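PDB 5XEM: cysteine synthase, which probably makes L-cysteine and acetate from O-acetyl-L-serine and hydrogen sulfide with the help of pyridoxal 5'-phosphate, and also produces hydrogen sulfide. Local coordinates for residues Y33-G38 and V293-D298; C177-G182 and M225-G230; H220-M225 and G267-G272. All blocks are in the same frame, centred on the assembly; numbering follows the deposited sequence.

Interaction 1. Residues Y33-G38 and V293-D298; sequences YVKLEG and VVLSTD. With PLP (pyridoxal-5'-phosphate), chain D.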
loop_
_atom_site.group_PDB
_atom_site.type_symbol
_atom_site.label_atom_id
_atom_site.label_comp_id
_atom_site.label_asym_id
_atom_site.label_seq_id
_atom_site.Cartn_x
_atom_site.Cartn_y
_atom_site.Cartn_z
ATOM N N TYR A 33 17.584 2.174 -10.042
ATOM C CA TYR A 33 16.929 1.568 -8.872
ATOM C C TYR A 33 15.874 2.543 -8.370
ATOM O O TYR A 33 16.158 3.737 -8.246
ATOM C CB TYR A 33 17.945 1.351 -7.759
ATOM C CG TYR A 33 19.024 0.367 -8.120
ATOM C CD1 TYR A 33 18.841 -1.001 -7.913
ATOM C CD2 TYR A 33 20.231 0.794 -8.664
ATOM C CE1 TYR A 33 19.823 -1.912 -8.256
ATOM C CE2 TYR A 33 21.229 -0.111 -8.996
ATOM C CZ TYR A 33 21.012 -1.455 -8.797
ATOM O OH TYR A 33 21.995 -2.359 -9.123
ATOM N N VAL A 34 14.680 2.050 -8.068
ATOM C CA VAL A 34 13.610 2.905 -7.573
ATOM C C VAL A 34 13.432 2.586 -6.089
ATOM O O VAL A 34 13.282 1.429 -5.708
ATOM C CB VAL A 34 12.310 2.676 -8.360
ATOM C CG1 VAL A 34 11.167 3.534 -7.829
ATOM C CG2 VAL A 34 12.541 2.950 -9.852
ATOM N N LYS A 35 13.478 3.619 -5.262
ATOM C CA LYS A 35 13.254 3.454 -3.830
ATOM C C LYS A 35 11.762 3.673 -3.593
ATOM O O LYS A 35 11.243 4.768 -3.849
ATOM C CB LYS A 35 14.097 4.415 -3.023
ATOM C CG LYS A 35 13.982 4.105 -1.519
ATOM C CD LYS A 35 15.127 4.620 -0.698
ATOM C CE LYS A 35 14.965 4.372 0.787
ATOM N NZ LYS A 35 15.046 2.931 1.175
ATOM N N LEU A 36 11.075 2.614 -3.185
ATOM C CA LEU A 36 9.601 2.592 -3.174
ATOM C C LEU A 36 9.047 3.093 -1.854
ATOM O O LEU A 36 8.786 2.315 -0.951
ATOM C CB LEU A 36 9.088 1.201 -3.470
ATOM C CG LEU A 36 9.431 0.620 -4.862
ATOM C CD1 LEU A 36 8.994 -0.863 -4.945
ATOM C CD2 LEU A 36 8.803 1.467 -5.960
ATOM N N GLU A 37 8.888 4.413 -1.735
ATOM C CA GLU A 37 8.380 4.989 -0.487
ATOM C C GLU A 37 6.874 4.746 -0.320
ATOM O O GLU A 37 6.308 4.967 0.742
ATOM C CB GLU A 37 8.718 6.468 -0.395
ATOM C CG GLU A 37 10.220 6.695 -0.341
ATOM C CD GLU A 37 10.783 6.298 1.007
ATOM O OE1 GLU A 37 10.287 6.829 2.024
ATOM O OE2 GLU A 37 11.714 5.465 1.048
ATOM N N GLY A 38 6.235 4.256 -1.372
ATOM C CA GLY A 38 4.888 3.752 -1.254
ATOM C C GLY A 38 4.749 2.532 -0.360
ATOM O O GLY A 38 3.651 2.194 0.018
ATOM N N VAL A 293 19.695 6.267 -8.547
ATOM C CA VAL A 293 18.570 6.021 -7.616
ATOM C C VAL A 293 17.511 7.076 -7.822
ATOM O O VAL A 293 17.822 8.287 -7.870
ATOM C CB VAL A 293 19.016 6.011 -6.147
ATOM C CG1 VAL A 293 17.803 5.843 -5.216
ATOM C CG2 VAL A 293 20.026 4.890 -5.888
ATOM N N VAL A 294 16.264 6.616 -7.991
ATOM C CA VAL A 294 15.104 7.469 -8.145
ATOM C C VAL A 294 14.226 7.242 -6.907
ATOM O O VAL A 294 13.910 6.102 -6.572
ATOM C CB VAL A 294 14.312 7.091 -9.415
ATOM C CG1 VAL A 294 12.917 7.726 -9.457
ATOM C CG2 VAL A 294 15.133 7.477 -10.637
ATOM N N LEU A 295 13.855 8.318 -6.229
ATOM C CA LEU A 295 12.936 8.209 -5.126
ATOM C C LEU A 295 11.528 8.212 -5.697
ATOM O O LEU A 295 11.155 9.151 -6.361
ATOM C CB LEU A 295 13.114 9.355 -4.140
ATOM C CG LEU A 295 12.417 9.129 -2.792
ATOM C CD1 LEU A 295 13.248 8.193 -1.915
ATOM C CD2 LEU A 295 12.141 10.422 -2.084
ATOM N N SER A 296 10.779 7.139 -5.448
ATOM C CA SER A 296 9.337 7.071 -5.718
ATOM C C SER A 296 8.610 7.524 -4.462
ATOM O O SER A 296 8.562 6.777 -3.464
ATOM C CB SER A 296 8.886 5.652 -6.059
ATOM O OG SER A 296 7.458 5.548 -6.073
ATOM N N THR A 297 8.033 8.719 -4.511
ATOM C CA THR A 297 7.500 9.361 -3.304
ATOM C C THR A 297 6.266 8.658 -2.741
ATOM O O THR A 297 6.127 8.531 -1.519
ATOM C CB THR A 297 7.208 10.850 -3.546
ATOM O OG1 THR A 297 8.428 11.490 -3.937
ATOM C CG2 THR A 297 6.659 11.498 -2.270
ATOM N N ASP A 298 5.391 8.174 -3.620
ATOM C CA ASP A 298 4.181 7.490 -3.159
ATOM C C ASP A 298 3.720 6.412 -4.102
ATOM O O ASP A 298 4.162 6.345 -5.246
ATOM C CB ASP A 298 3.043 8.454 -2.743
ATOM C CG ASP A 298 2.275 9.074 -3.892
ATOM O OD1 ASP A 298 2.760 9.037 -5.050
ATOM O OD2 ASP A 298 1.192 9.657 -3.621
HETATM N N1 PLP D . 5.503 13.495 -4.692
HETATM C C2 PLP D . 4.400 13.434 -3.930
HETATM C C2A PLP D . 3.312 12.408 -4.247
HETATM C C3 PLP D . 4.238 14.286 -2.822
HETATM O O3 PLP D . 3.121 14.194 -2.057
HETATM C C4 PLP D . 5.223 15.221 -2.515
HETATM C C4A PLP D . 5.086 16.164 -1.332
HETATM C C5 PLP D . 6.363 15.253 -3.330
HETATM C C6 PLP D . 6.470 14.370 -4.402
HETATM C C5A PLP D . 7.509 16.212 -3.092
HETATM O O4P PLP D . 8.255 15.816 -1.886
HETATM P P PLP D . 9.046 16.882 -0.951
HETATM O O1P PLP D . 9.869 16.174 -0.025
HETATM O O2P PLP D . 7.989 17.682 -0.362
HETATM O O3P PLP D . 9.784 17.727 -1.929
HETATM O O HOH W 1 6.589 3.813 -4.114
#

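Interaction 2. Residues C177-G182 and M225-G230; sequences CGTGTG and MGMSIG. With PLP (pyridoxal-5'-phosphate), chain D; 85F ((2R)-2-azanyl-3-[(2R)-2-azanyl-3-oxidanyl-3-oxidanylidene-propyl]sulfanyl-propanoic acid), chain C.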
loop_
_atom_site.group_PDB
_atom_site.type_symbol
_atom_site.label_atom_id
_atom_site.label_comp_id
_atom_site.label_asym_id
_atom_site.label_seq_id
_atom_site.Cartn_x
_atom_site.Cartn_y
_atom_site.Cartn_z
ATOM N N CYS A 177 15.293 13.128 -7.533
ATOM C CA CYS A 177 14.162 13.219 -6.619
ATOM C C CYS A 177 13.214 14.355 -6.997
ATOM O O CYS A 177 13.657 15.474 -7.306
ATOM C CB CYS A 177 14.687 13.434 -5.195
ATOM S SG CYS A 177 13.461 13.285 -3.888
ATOM N N GLY A 178 11.914 14.070 -6.978
ATOM C CA GLY A 178 10.921 15.088 -7.243
ATOM C C GLY A 178 10.849 16.078 -6.100
ATOM O O GLY A 178 11.192 15.732 -4.976
ATOM N N THR A 179 10.401 17.300 -6.372
ATOM C CA THR A 179 10.310 18.340 -5.349
ATOM C C THR A 179 8.923 18.962 -5.216
ATOM O O THR A 179 8.188 19.143 -6.202
ATOM C CB THR A 179 11.323 19.502 -5.594
ATOM O OG1 THR A 179 11.024 20.160 -6.851
ATOM C CG2 THR A 179 12.741 18.950 -5.595
ATOM N N GLY A 180 8.596 19.288 -3.973
ATOM C CA GLY A 180 7.444 20.086 -3.595
ATOM C C GLY A 180 7.896 21.017 -2.464
ATOM O O GLY A 180 8.073 22.227 -2.676
ATOM N N THR A 181 8.092 20.472 -1.264
ATOM C CA THR A 181 8.804 21.226 -0.223
ATOM C C THR A 181 10.319 21.325 -0.543
ATOM O O THR A 181 10.968 22.333 -0.232
ATOM C CB THR A 181 8.661 20.625 1.199
ATOM O OG1 THR A 181 9.395 19.401 1.300
ATOM C CG2 THR A 181 7.202 20.454 1.615
ATOM N N GLY A 182 10.841 20.282 -1.175
ATOM C CA GLY A 182 12.243 20.119 -1.493
ATOM C C GLY A 182 12.986 19.363 -0.416
ATOM O O GLY A 182 14.220 19.195 -0.480
ATOM N N MET A 225 4.095 17.456 -6.414
ATOM C CA MET A 225 5.270 18.248 -6.826
ATOM C C MET A 225 4.840 19.705 -7.090
ATOM O O MET A 225 3.653 20.039 -7.035
ATOM C CB MET A 225 5.934 17.616 -8.038
ATOM C CG MET A 225 6.915 16.516 -7.677
ATOM S SD MET A 225 7.527 15.555 -9.066
ATOM C CE MET A 225 8.255 16.895 -10.057
ATOM N N GLY A 226 5.810 20.562 -7.358
ATOM C CA GLY A 226 5.570 21.960 -7.624
ATOM C C GLY A 226 5.628 22.768 -6.343
ATOM O O GLY A 226 5.455 22.236 -5.253
ATOM N N MET A 227 5.841 24.063 -6.498
ATOM C CA MET A 227 6.034 24.988 -5.376
ATOM C C MET A 227 5.038 26.115 -5.502
ATOM O O MET A 227 5.202 26.973 -6.361
ATOM C CB MET A 227 7.446 25.536 -5.452
ATOM C CG MET A 227 8.457 24.500 -4.991
ATOM S SD MET A 227 10.169 25.022 -5.251
ATOM C CE MET A 227 11.057 23.557 -4.743
ATOM N N SER A 228 3.998 26.098 -4.671
ATOM C CA SER A 228 2.902 27.072 -4.786
ATOM C C SER A 228 2.587 27.854 -3.513
ATOM O O SER A 228 1.461 28.392 -3.357
ATOM C CB SER A 228 1.635 26.406 -5.337
ATOM O OG SER A 228 1.076 25.419 -4.481
ATOM N N ILE A 229 3.542 27.931 -2.602
ATOM C CA ILE A 229 3.338 28.728 -1.367
ATOM C C ILE A 229 3.708 30.206 -1.542
ATOM O O ILE A 229 3.573 30.974 -0.593
ATOM C CB ILE A 229 4.073 28.159 -0.113
ATOM C CG1 ILE A 229 5.599 28.357 -0.203
ATOM C CG2 ILE A 229 3.698 26.702 0.084
ATOM C CD1 ILE A 229 6.362 28.033 1.078
ATOM N N GLY A 230 4.185 30.598 -2.721
ATOM C CA GLY A 230 4.546 32.005 -2.988
ATOM C C GLY A 230 6.035 32.268 -2.954
ATOM O O GLY A 230 6.474 33.418 -2.811
HETATM N N1 PLP D . 5.503 13.495 -4.692
HETATM C C2 PLP D . 4.400 13.434 -3.930
HETATM C C2A PLP D . 3.312 12.408 -4.247
HETATM C C3 PLP D . 4.238 14.286 -2.822
HETATM O O3 PLP D . 3.121 14.194 -2.057
HETATM C C4 PLP D . 5.223 15.221 -2.515
HETATM C C4A PLP D . 5.086 16.164 -1.332
HETATM C C5 PLP D . 6.363 15.253 -3.330
HETATM C C6 PLP D . 6.470 14.370 -4.402
HETATM C C5A PLP D . 7.509 16.212 -3.092
HETATM O O4P PLP D . 8.255 15.816 -1.886
HETATM P P PLP D . 9.046 16.882 -0.951
HETATM O O1P PLP D . 9.869 16.174 -0.025
HETATM O O2P PLP D . 7.989 17.682 -0.362
HETATM O O3P PLP D . 9.784 17.727 -1.929
HETATM N N 85F C . 3.853 16.596 -1.103
HETATM C CA 85F C . 3.584 17.573 -0.027
HETATM C CB 85F C . 3.317 18.972 -0.624
HETATM S SG 85F C . 4.755 19.751 -1.318
HETATM C CD 85F C . 4.239 21.403 -1.836
HETATM C CE 85F C . 3.127 21.428 -2.919
HETATM N NZ2 85F C . 3.449 20.550 -4.051
HETATM C CZ1 85F C . 3.014 22.888 -3.435
HETATM O OH1 85F C . 2.284 23.052 -4.458
HETATM O OH2 85F C . 3.634 23.826 -2.858
HETATM C C 85F C . 2.407 17.143 0.822
HETATM O OXT 85F C . 2.141 15.931 0.844
HETATM O O 85F C . 1.812 18.033 1.480
#

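Interaction 3. Residues H220-M225 and G267-G272; sequences HKIQGM and GGISTG. With PLP (pyridoxal-5'-phosphate), chain D; 85F ((2R)-2-azanyl-3-[(2R)-2-azanyl-3-oxidanyl-3-oxidanylidene-propyl]sulfanyl-propanoic acid), chain C.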
loop_
_atom_site.group_PDB
_atom_site.type_symbol
_atom_site.label_atom_id
_atom_site.label_comp_id
_atom_site.label_asym_id
_atom_site.label_seq_id
_atom_site.Cartn_x
_atom_site.Cartn_y
_atom_site.Cartn_z
ATOM N N HIS A 220 -0.093 22.615 -13.119
ATOM C CA HIS A 220 0.463 21.316 -13.503
ATOM C C HIS A 220 -0.349 20.236 -12.835
ATOM O O HIS A 220 -1.124 20.505 -11.908
ATOM C CB HIS A 220 1.941 21.205 -13.104
ATOM C CG HIS A 220 2.142 21.075 -11.619
ATOM N ND1 HIS A 220 2.196 19.869 -10.998
ATOM C CD2 HIS A 220 2.276 22.041 -10.618
ATOM C CE1 HIS A 220 2.316 20.067 -9.663
ATOM N NE2 HIS A 220 2.379 21.383 -9.434
ATOM N N LYS A 221 -0.198 19.018 -13.340
ATOM C CA LYS A 221 -0.987 17.857 -12.882
ATOM C C LYS A 221 -0.130 16.843 -12.111
ATOM O O LYS A 221 -0.604 15.724 -11.817
ATOM C CB LYS A 221 -1.632 17.168 -14.089
ATOM C CG LYS A 221 -2.552 18.077 -14.890
ATOM C CD LYS A 221 -3.179 17.384 -16.089
ATOM C CE LYS A 221 -4.010 18.368 -16.899
ATOM N NZ LYS A 221 -4.507 17.742 -18.153
ATOM N N ILE A 222 1.111 17.194 -11.794
ATOM C CA ILE A 222 2.016 16.237 -11.127
ATOM C C ILE A 222 1.798 16.412 -9.626
ATOM O O ILE A 222 2.564 17.094 -8.924
ATOM C CB ILE A 222 3.493 16.403 -11.521
ATOM C CG1 ILE A 222 3.640 16.452 -13.062
ATOM C CG2 ILE A 222 4.349 15.304 -10.883
ATOM C CD1 ILE A 222 5.047 16.738 -13.556
ATOM N N GLN A 223 0.726 15.789 -9.144
ATOM C CA GLN A 223 0.273 15.991 -7.764
ATOM C C GLN A 223 1.359 15.753 -6.732
ATOM O O GLN A 223 2.047 14.729 -6.779
ATOM C CB GLN A 223 -0.944 15.108 -7.466
ATOM C CG GLN A 223 -2.144 15.389 -8.340
ATOM C CD GLN A 223 -3.380 14.585 -7.935
ATOM O OE1 GLN A 223 -3.670 14.413 -6.731
ATOM N NE2 GLN A 223 -4.131 14.104 -8.939
ATOM N N GLY A 224 1.505 16.688 -5.781
ATOM C CA GLY A 224 2.546 16.587 -4.757
ATOM C C GLY A 224 3.794 17.385 -5.126
ATOM O O GLY A 224 4.487 17.961 -4.253
ATOM N N MET A 225 4.095 17.456 -6.414
ATOM C CA MET A 225 5.270 18.248 -6.826
ATOM C C MET A 225 4.840 19.705 -7.090
ATOM O O MET A 225 3.653 20.039 -7.035
ATOM C CB MET A 225 5.934 17.616 -8.038
ATOM C CG MET A 225 6.915 16.516 -7.677
ATOM S SD MET A 225 7.527 15.555 -9.066
ATOM C CE MET A 225 8.255 16.895 -10.057
ATOM N N GLY A 267 3.381 3.399 -8.888
ATOM C CA GLY A 267 3.793 4.604 -8.211
ATOM C C GLY A 267 2.867 5.735 -8.568
ATOM O O GLY A 267 2.064 5.643 -9.509
ATOM N N GLY A 268 2.982 6.838 -7.848
ATOM C CA GLY A 268 2.150 7.986 -8.144
ATOM C C GLY A 268 2.624 8.769 -9.366
ATOM O O GLY A 268 3.600 8.408 -10.022
ATOM N N ILE A 269 1.948 9.882 -9.622
ATOM C CA ILE A 269 2.232 10.709 -10.787
ATOM C C ILE A 269 3.627 11.270 -10.686
ATOM O O ILE A 269 4.370 11.316 -11.672
ATOM C CB ILE A 269 1.201 11.838 -10.965
ATOM C CG1 ILE A 269 -0.248 11.312 -11.005
ATOM C CG2 ILE A 269 1.483 12.611 -12.261
ATOM C CD1 ILE A 269 -1.331 12.339 -10.635
ATOM N N SER A 270 4.004 11.718 -9.490
ATOM C CA SER A 270 5.358 12.241 -9.288
ATOM C C SER A 270 6.440 11.194 -9.494
ATOM O O SER A 270 7.576 11.546 -9.846
ATOM C CB SER A 270 5.512 12.942 -7.925
ATOM O OG SER A 270 5.638 12.037 -6.855
ATOM N N THR A 271 6.134 9.917 -9.252
ATOM C CA THR A 271 7.084 8.853 -9.539
ATOM C C THR A 271 7.283 8.736 -11.058
ATOM O O THR A 271 8.416 8.554 -11.504
ATOM C CB THR A 271 6.619 7.484 -8.978
ATOM O OG1 THR A 271 6.563 7.561 -7.537
ATOM C CG2 THR A 271 7.540 6.368 -9.416
ATOM N N GLY A 272 6.198 8.844 -11.818
ATOM C CA GLY A 272 6.304 8.886 -13.279
ATOM C C GLY A 272 7.158 10.056 -13.744
ATOM O O GLY A 272 8.013 9.897 -14.609
HETATM N N1 PLP D . 5.503 13.495 -4.692
HETATM C C2 PLP D . 4.400 13.434 -3.930
HETATM C C2A PLP D . 3.312 12.408 -4.247
HETATM C C3 PLP D . 4.238 14.286 -2.822
HETATM O O3 PLP D . 3.121 14.194 -2.057
HETATM C C4 PLP D . 5.223 15.221 -2.515
HETATM C C4A PLP D . 5.086 16.164 -1.332
HETATM C C5 PLP D . 6.363 15.253 -3.330
HETATM C C6 PLP D . 6.470 14.370 -4.402
HETATM C C5A PLP D . 7.509 16.212 -3.092
HETATM O O4P PLP D . 8.255 15.816 -1.886
HETATM P P PLP D . 9.046 16.882 -0.951
HETATM O O1P PLP D . 9.869 16.174 -0.025
HETATM O O2P PLP D . 7.989 17.682 -0.362
HETATM O O3P PLP D . 9.784 17.727 -1.929
HETATM N N 85F C . 3.853 16.596 -1.103
HETATM C CA 85F C . 3.584 17.573 -0.027
HETATM C CB 85F C . 3.317 18.972 -0.624
HETATM S SG 85F C . 4.755 19.751 -1.318
HETATM C CD 85F C . 4.239 21.403 -1.836
HETATM C CE 85F C . 3.127 21.428 -2.919
HETATM N NZ2 85F C . 3.449 20.550 -4.051
HETATM C CZ1 85F C . 3.014 22.888 -3.435
HETATM O OH1 85F C . 2.284 23.052 -4.458
HETATM O OH2 85F C . 3.634 23.826 -2.858
HETATM C C 85F C . 2.407 17.143 0.822
HETATM O OXT 85F C . 2.141 15.931 0.844
HETATM O O 85F C . 1.812 18.033 1.480
HETATM O O HOH W 2 1.949 12.063 -7.526
#

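Interaction 1. Residues Y33-G38 and V293-D298
Ser-296 and Lys-35 stand in the C-terminal part of a parallel strand pair, Tyr-33 to Leu-36 beside Val-293 to Ser-296, and between them illustrate how one pairing can serve both a sheet and a cofactor pocket. Lys-35 uses both sides of its peptide: its N reaches Val-294 O at 2.8 Å, and its O receives Ser-296 N at 2.9 Å. Tyr-33 O, taking Val-294 N at 2.9 Å, extends this pattern backward, and Ser-296 O, taking Glu-37 N, carries it past the last strand residue into the 3-10 turn at Glu-37 and Gly-38.

The two faces are packed differently. On one, Ser-296 CB lies 3.6 Å from Val-34 CG1. The serine hydroxyl, set opposite its own backbone N (chi1 169°), shares a water with Gly-38 N, the water lying 2.8 Å from Ser-296 OG, and also bonds Thr-271. On the other face, Leu-295 CD1 touches both Lys-35 CB at 4.0 Å and Glu-37 CG at 3.7 Å, the leucine crossing both side chains at a slant. Only the aliphatic parts of these charged residues are used here; the amine of Lys-35 runs on to Thr-17 and Glu-163, and the bent chain of Glu-37 takes its carboxylate to Arg-48, Thr-17 and Thr-45.

Beyond the strand end, Thr-297 CG2 comes within 3.3 Å of PLP N1, so the carboxyl end of the strand delivers residues to the cofactor, as is usual in alpha/beta folds. Helix 269-284 packs on the face of Val-34 and Val-294, helix 151-167 on that of Lys-35 and Leu-295, while strands 19-21 and 174-178 flank the pair and Tyr-33 also meets Leu-6 of the second subunit.

Interaction 2. Residues C177-G182 and M225-G230
Thr-179 O is the acceptor around which the loop beginning at Met-225 folds. Gly-226 N donates to it at 3.0 Å, lying in the carbonyl plane but with a bent N-H angle of 142°, and Met-225 CA crowds the same oxygen at 3.1 Å in a CA-H...O contact. A second contact of this kind runs the other way, Gly-180 CA to Gly-226 O at 3.4 Å, so the two backbones touch without intervening side chains. Two methionines add to this tight packing. Met-225 lays CB and CG against Thr-179 O and, its chain running out straight through chi2 (170°), brings SD to 3.9 Å from Gly-178 CA. Met-227 sets CG 3.3 Å from Gly-180 O and stays extended beyond it, which carries CE across the side chain of Thr-179, whose hydroxyl is already engaged with Val-204 O.

Residues 178-182 form the glycine-rich turn between strand 174-178 and helix 183-195 that cups the phosphate of PLP, as in other enzymes of the cysteine synthase family. Gly-180 N reaches PLP O3P at 2.8 Å and Gly-182 N, at the N-cap of that helix, shares the same oxygen; Thr-181 grips O2P with both its N and its OG1. The helix N-terminus would be expected to add to the stabilisation of the phosphate's negative charge.

From Ser-228 onward the second segment parts from the phosphate turn, and burial falls until Gly-230 is exposed. Here the lanthionine, joined to the cofactor as a Schiff base, supplies the connection instead. Its distal carboxylate is held at both oxygens by one residue: Ser-228 N meets 85F OH2 at 2.9 Å in a nearly straight bond, and Ser-228 OG meets 85F OH1 at 2.7 Å. The distal amine NZ2 turns back toward the packed end, bonding Gly-226 O and, weakly, Met-225 O.

Interaction 3. Residues H220-M225 and G267-G272
The amide of Gln-223 crosses Ile-269, its NE2 lying 3.7 Å from the methyl CD1, while its OE1 is held by Ser-101. A second flat group, the pyridine ring of PLP, has the carbonyl O of Gly-224 over one face, 3.3 Å from PLP C4, and Ser-270 OG at its nitrogen edge, donating to PLP N1 at 2.6 Å; the opposite face is that of Thr-297. The His-220 ring has Ile-222 CA in plane at its edge, and its ND1 accepts Ile-222 N from 18° out of that plane.

A serine or threonine hydroxyl at the pyridine nitrogen is characteristic of fold-type II PLP enzymes; here Ser-270, in the first turn of helix 269-284, supplies it. Facing it, residues 222-225 make a type II turn, whose Gly-224 also presents its O to the lanthionine amine.

Packing joins turn to helix. Ile-269 CG2 lies 3.8 Å from Ile-222 CA. In Ile-222, chi1 (-50°) turns CG1 away from Ser-270 and leaves CG2 facing it, 3.6 Å from Ser-270 CA, and Met-225 SD touches Ser-270 CB at 3.5 Å. Beside them a water spans the segments, donating to Gln-223 O at 2.8 Å and accepting from Ser-270 N.

The three contacts enclose the PLP site from different directions: interaction 1 ends against one face of the pyridine ring, interaction 2 supplies the glycine-rich turn that binds the phosphate and the residues at the distal end of the lanthionine, and interaction 3 holds the ring nitrogen and the other face. Interactions 2 and 3 have centres about 11 Å apart and share Met-225, whose chain lies between the phosphate turn and Ser-270. Centres of interactions 1 and 3 are about 12 Å apart, joined by a probable hydrogen bond from Gly-268 N to Asp-298 O, 2.9 Å. Interactions 1 and 2, about 17 Å between centres, meet through neighbouring sheet strands, with Leu-295 CD2 packed 3.6 Å from Cys-177 SG.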